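Local coordinates for cellulase (Bacteroides salanitronis, PDB 6WQY), which probably cleaves internal beta-1,4 linkages of cellulose and related plant polysaccharides, acting as a broad-specificity family 5 endoglucanase, at residues N56-A70 / A358-N370. Sequence-based numbering, arbitrary orientation.
Sequences NAAATQALFDALANA and ALFNHATGEMLNN
Gly365 lies so close against the first turn of helix 61-70 that its CA comes within 3.8 Å of Leu63 CA, backbone on backbone, and Ala66 CB reaches to 3.2 Å from Gly365 O. Thr60, the N-cap of that helix, works in two directions. Its OG1 sits between backbone N and carbonyl carbon (chi1 60°), where it accepts from Leu63 N and donates to Ala363 O at 2.7 Å, approaching from above the carbonyl plane, so that a single hydroxyl ties the helix start to the loop. Within that loop Asn361 OD1 accepts from Ala363 N, an Asx turn, and from Thr364 N, an Asx motif, the donors coming from opposite faces of its plane. In the (beta/alpha)8 barrel of this family 5 catalytic domain, the contact joins the helix between the first two barrel strands to the loop after the last. Farther along the helix, Leu67 CD2 rests over one face of Phe360, 3.9 Å from the ring centroid, while Ala70 CB meets the ring edge in its plane. The Asn56 amide stacks on His362, planes 10° apart, with OD1 3.5 Å above the ring plane and offset toward its rim; Asn56 ND2 bonds to Asn39 O, Gln40 and Asp346 bind the imidazole nitrogens, and a water bridges Asn56 OD1 to His362 N. Buried His362 O finds no hydrogen-bond donor, receiving instead a CA-H...O contact from Ala59 CA at 3.4 Å.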
loop_
_atom_site.group_PDB
_atom_site.type_symbol
_atom_site.label_atom_id
_atom_site.label_comp_id
_atom_site.label_asym_id
_atom_site.label_seq_id
_atom_site.Cartn_x
_atom_site.Cartn_y
_atom_site.Cartn_z
ATOM N N ASN A 56 -11.463 -0.380 -15.296
ATOM C CA ASN A 56 -12.059 -1.499 -14.579
ATOM C C ASN A 56 -13.560 -1.315 -14.426
ATOM O O ASN A 56 -14.039 -0.202 -14.222
ATOM C CB ASN A 56 -11.438 -1.642 -13.191
ATOM C CG ASN A 56 -10.019 -2.103 -13.262
ATOM O OD1 ASN A 56 -9.745 -3.158 -13.836
ATOM N ND2 ASN A 56 -9.101 -1.320 -12.729
ATOM N N ALA A 57 -14.297 -2.414 -14.530
ATOM C CA ALA A 57 -15.678 -2.453 -14.075
ATOM C C ALA A 57 -15.693 -2.558 -12.553
ATOM O O ALA A 57 -14.670 -2.801 -11.912
ATOM C CB ALA A 57 -16.429 -3.607 -14.731
ATOM N N ALA A 58 -16.874 -2.367 -11.970
ATOM C CA ALA A 58 -17.001 -2.315 -10.522
ATOM C C ALA A 58 -16.568 -3.618 -9.869
ATOM O O ALA A 58 -16.891 -4.714 -10.332
ATOM C CB ALA A 58 -18.447 -2.001 -10.146
ATOM N N ALA A 59 -15.849 -3.494 -8.755
ATOM C CA ALA A 59 -15.384 -4.656 -8.003
ATOM C C ALA A 59 -16.557 -5.383 -7.360
ATOM O O ALA A 59 -17.582 -4.777 -7.029
ATOM C CB ALA A 59 -14.380 -4.225 -6.935
ATOM N N THR A 60 -16.384 -6.695 -7.151
ATOM C CA THR A 60 -17.457 -7.569 -6.703
ATOM C C THR A 60 -16.957 -8.554 -5.652
ATOM O O THR A 60 -15.757 -8.791 -5.505
ATOM C CB THR A 60 -17.957 -8.416 -7.876
ATOM O OG1 THR A 60 -16.834 -9.193 -8.344
ATOM C CG2 THR A 60 -18.517 -7.554 -8.991
ATOM N N GLN A 61 -17.918 -9.178 -4.963
ATOM C CA GLN A 61 -17.587 -10.302 -4.095
ATOM C C GLN A 61 -16.864 -11.397 -4.863
ATOM O O GLN A 61 -15.957 -12.044 -4.332
ATOM C CB GLN A 61 -18.856 -10.864 -3.452
ATOM C CG GLN A 61 -18.588 -11.963 -2.446
ATOM C CD GLN A 61 -17.872 -11.430 -1.230
ATOM O OE1 GLN A 61 -18.408 -10.607 -0.496
ATOM N NE2 GLN A 61 -16.632 -11.839 -1.047
ATOM N N ALA A 62 -17.257 -11.630 -6.117
ATOM C CA ALA A 62 -16.638 -12.687 -6.903
ATOM C C ALA A 62 -15.133 -12.485 -7.022
ATOM O O ALA A 62 -14.364 -13.453 -6.996
ATOM C CB ALA A 62 -17.277 -12.778 -8.286
ATOM N N LEU A 63 -14.683 -11.240 -7.168
ATOM C CA LEU A 63 -13.245 -10.975 -7.206
ATOM C C LEU A 63 -12.583 -11.409 -5.906
ATOM O O LEU A 63 -11.553 -12.087 -5.914
ATOM C CB LEU A 63 -12.971 -9.491 -7.459
ATOM C CG LEU A 63 -11.508 -9.084 -7.244
ATOM C CD1 LEU A 63 -10.572 -9.729 -8.264
ATOM C CD2 LEU A 63 -11.377 -7.579 -7.222
ATOM N N PHE A 64 -13.141 -10.996 -4.772
ATOM C CA PHE A 64 -12.510 -11.289 -3.488
ATOM C C PHE A 64 -12.526 -12.774 -3.185
ATOM O O PHE A 64 -11.554 -13.302 -2.632
ATOM C CB PHE A 64 -13.132 -10.415 -2.400
ATOM C CG PHE A 64 -12.657 -8.992 -2.473
ATOM C CD1 PHE A 64 -13.196 -8.103 -3.384
ATOM C CD2 PHE A 64 -11.634 -8.556 -1.651
ATOM C CE1 PHE A 64 -12.717 -6.804 -3.466
ATOM C CE2 PHE A 64 -11.167 -7.269 -1.710
ATOM C CZ PHE A 64 -11.703 -6.390 -2.623
ATOM N N ASP A 65 -13.589 -13.475 -3.578
ATOM C CA ASP A 65 -13.600 -14.921 -3.438
ATOM C C ASP A 65 -12.474 -15.543 -4.250
ATOM O O ASP A 65 -11.806 -16.483 -3.797
ATOM C CB ASP A 65 -14.939 -15.468 -3.921
ATOM C CG ASP A 65 -16.101 -15.139 -3.008
ATOM O OD1 ASP A 65 -15.901 -14.648 -1.882
ATOM O OD2 ASP A 65 -17.254 -15.394 -3.432
ATOM N N ALA A 66 -12.247 -15.020 -5.461
ATOM C CA ALA A 66 -11.183 -15.528 -6.312
ATOM C C ALA A 66 -9.814 -15.250 -5.704
ATOM O O ALA A 66 -8.919 -16.103 -5.779
ATOM C CB ALA A 66 -11.292 -14.929 -7.714
ATOM N N LEU A 67 -9.620 -14.071 -5.104
ATOM C CA LEU A 67 -8.336 -13.766 -4.470
ATOM C C LEU A 67 -8.045 -14.753 -3.344
ATOM O O LEU A 67 -6.923 -15.251 -3.206
ATOM C CB LEU A 67 -8.358 -12.344 -3.921
ATOM C CG LEU A 67 -8.421 -11.240 -4.970
ATOM C CD1 LEU A 67 -8.694 -9.903 -4.324
ATOM C CD2 LEU A 67 -7.143 -11.173 -5.779
ATOM N N ALA A 68 -9.048 -15.020 -2.503
ATOM C CA ALA A 68 -8.872 -15.965 -1.408
ATOM C C ALA A 68 -8.624 -17.367 -1.942
ATOM O O ALA A 68 -7.735 -18.080 -1.453
ATOM C CB ALA A 68 -10.094 -15.936 -0.491
ATOM N N ASN A 69 -9.372 -17.776 -2.961
ATOM C CA ASN A 69 -9.157 -19.107 -3.522
ATOM C C ASN A 69 -7.764 -19.251 -4.114
ATOM O O ASN A 69 -7.191 -20.343 -4.091
ATOM C CB ASN A 69 -10.209 -19.411 -4.591
ATOM C CG ASN A 69 -11.585 -19.636 -4.006
ATOM O OD1 ASN A 69 -11.730 -19.916 -2.815
ATOM N ND2 ASN A 69 -12.609 -19.528 -4.846
ATOM N N ALA A 70 -7.218 -18.168 -4.659
ATOM C CA ALA A 70 -5.883 -18.179 -5.241
ATOM C C ALA A 70 -4.778 -18.185 -4.193
ATOM O O ALA A 70 -3.614 -18.405 -4.549
ATOM C CB ALA A 70 -5.695 -16.967 -6.160
ATOM N N ALA A 358 -2.258 -6.558 -14.609
ATOM C CA ALA A 358 -3.442 -7.296 -14.188
ATOM C C ALA A 358 -3.166 -8.786 -14.032
ATOM O O ALA A 358 -2.608 -9.428 -14.935
ATOM C CB ALA A 358 -4.548 -7.110 -15.231
ATOM N N LEU A 359 -3.621 -9.340 -12.923
ATOM C CA LEU A 359 -3.698 -10.781 -12.704
ATOM C C LEU A 359 -5.128 -11.288 -12.743
ATOM O O LEU A 359 -5.353 -12.436 -13.150
ATOM C CB LEU A 359 -3.075 -11.158 -11.358
ATOM C CG LEU A 359 -1.626 -10.722 -11.152
ATOM C CD1 LEU A 359 -1.152 -11.118 -9.748
ATOM C CD2 LEU A 359 -0.695 -11.283 -12.204
ATOM N N PHE A 360 -6.093 -10.458 -12.334
ATOM C CA PHE A 360 -7.497 -10.821 -12.333
ATOM C C PHE A 360 -8.313 -9.728 -13.012
ATOM O O PHE A 360 -7.990 -8.534 -12.900
ATOM C CB PHE A 360 -8.067 -10.916 -10.902
ATOM C CG PHE A 360 -7.388 -11.929 -10.033
ATOM C CD1 PHE A 360 -6.253 -11.589 -9.322
ATOM C CD2 PHE A 360 -7.884 -13.206 -9.916
ATOM C CE1 PHE A 360 -5.614 -12.515 -8.522
ATOM C CE2 PHE A 360 -7.255 -14.139 -9.111
ATOM C CZ PHE A 360 -6.119 -13.785 -8.410
ATOM N N ASN A 361 -9.400 -10.124 -13.667
ATOM C CA ASN A 361 -10.450 -9.165 -13.987
ATOM C C ASN A 361 -11.094 -8.727 -12.670
ATOM O O ASN A 361 -11.523 -9.567 -11.869
ATOM C CB ASN A 361 -11.473 -9.808 -14.926
ATOM C CG ASN A 361 -12.541 -8.836 -15.367
ATOM O OD1 ASN A 361 -13.355 -8.396 -14.553
ATOM N ND2 ASN A 361 -12.550 -8.491 -16.640
ATOM N N HIS A 362 -11.133 -7.406 -12.416
ATOM C CA HIS A 362 -11.553 -6.902 -11.120
ATOM C C HIS A 362 -13.046 -7.060 -10.864
ATOM O O HIS A 362 -13.481 -6.884 -9.721
ATOM C CB HIS A 362 -11.168 -5.429 -10.963
ATOM C CG HIS A 362 -9.699 -5.188 -10.804
ATOM N ND1 HIS A 362 -9.224 -3.974 -10.351
ATOM C CD2 HIS A 362 -8.607 -5.963 -11.020
ATOM C CE1 HIS A 362 -7.904 -4.005 -10.302
ATOM N NE2 HIS A 362 -7.504 -5.201 -10.703
ATOM N N ALA A 363 -13.829 -7.384 -11.887
ATOM C CA ALA A 363 -15.258 -7.583 -11.722
ATOM C C ALA A 363 -15.671 -9.046 -11.756
ATOM O O ALA A 363 -16.548 -9.455 -10.986
ATOM C CB ALA A 363 -16.025 -6.825 -12.813
ATOM N N THR A 364 -15.085 -9.864 -12.633
ATOM C CA THR A 364 -15.469 -11.274 -12.682
ATOM C C THR A 364 -14.615 -12.146 -11.777
ATOM O O THR A 364 -15.030 -13.257 -11.438
ATOM C CB THR A 364 -15.341 -11.833 -14.106
ATOM O OG1 THR A 364 -13.958 -11.825 -14.467
ATOM C CG2 THR A 364 -16.148 -11.017 -15.097
ATOM N N GLY A 365 -13.430 -11.693 -11.405
ATOM C CA GLY A 365 -12.515 -12.504 -10.639
ATOM C C GLY A 365 -11.749 -13.540 -11.430
ATOM O O GLY A 365 -10.958 -14.289 -10.842
ATOM N N GLU A 366 -11.938 -13.599 -12.749
ATOM C CA GLU A 366 -11.210 -14.564 -13.549
ATOM C C GLU A 366 -9.743 -14.189 -13.641
ATOM O O GLU A 366 -9.386 -13.016 -13.791
ATOM C CB GLU A 366 -11.791 -14.633 -14.956
ATOM C CG GLU A 366 -13.186 -15.217 -15.003
ATOM C CD GLU A 366 -13.217 -16.714 -14.749
ATOM O OE1 GLU A 366 -12.164 -17.376 -14.863
ATOM O OE2 GLU A 366 -14.309 -17.240 -14.442
ATOM N N MET A 367 -8.880 -15.198 -13.570
ATOM C CA MET A 367 -7.462 -14.991 -13.819
ATOM C C MET A 367 -7.232 -14.683 -15.292
ATOM O O MET A 367 -7.878 -15.256 -16.169
ATOM C CB MET A 367 -6.666 -16.234 -13.429
ATOM C CG MET A 367 -6.488 -16.397 -11.940
ATOM S SD MET A 367 -5.511 -17.857 -11.580
ATOM C CE MET A 367 -5.711 -17.944 -9.810
ATOM N N LEU A 368 -6.289 -13.785 -15.551
ATOM C CA LEU A 368 -5.941 -13.377 -16.902
ATOM C C LEU A 368 -4.585 -13.940 -17.305
ATOM O O LEU A 368 -3.638 -13.928 -16.513
ATOM C CB LEU A 368 -5.906 -11.856 -17.015
ATOM C CG LEU A 368 -7.213 -11.151 -16.647
ATOM C CD1 LEU A 368 -7.067 -9.636 -16.786
ATOM C CD2 LEU A 368 -8.358 -11.654 -17.492
ATOM N N ASN A 369 -4.481 -14.403 -18.548
ATOM C CA ASN A 369 -3.207 -14.839 -19.132
ATOM C C ASN A 369 -2.556 -15.851 -18.193
ATOM O O ASN A 369 -3.228 -16.808 -17.776
ATOM C CB ASN A 369 -2.381 -13.603 -19.465
ATOM C CG ASN A 369 -3.111 -12.662 -20.401
ATOM O OD1 ASN A 369 -3.876 -13.103 -21.251
ATOM N ND2 ASN A 369 -2.894 -11.372 -20.233
ATOM N N ASN A 370 -1.271 -15.703 -17.874
ATOM C CA ASN A 370 -0.523 -16.645 -17.051
ATOM C C ASN A 370 -0.525 -16.256 -15.581
ATOM O O ASN A 370 0.442 -16.551 -14.860
ATOM C CB ASN A 370 0.915 -16.757 -17.563
ATOM C CG ASN A 370 1.670 -15.449 -17.453
ATOM O OD1 ASN A 370 1.081 -14.374 -17.615
ATOM N ND2 ASN A 370 2.960 -15.517 -17.152
HETATM O O HOH W 1 -10.629 -5.607 -14.565
HETATM O O HOH W 2 -13.223 -5.029 -15.332
#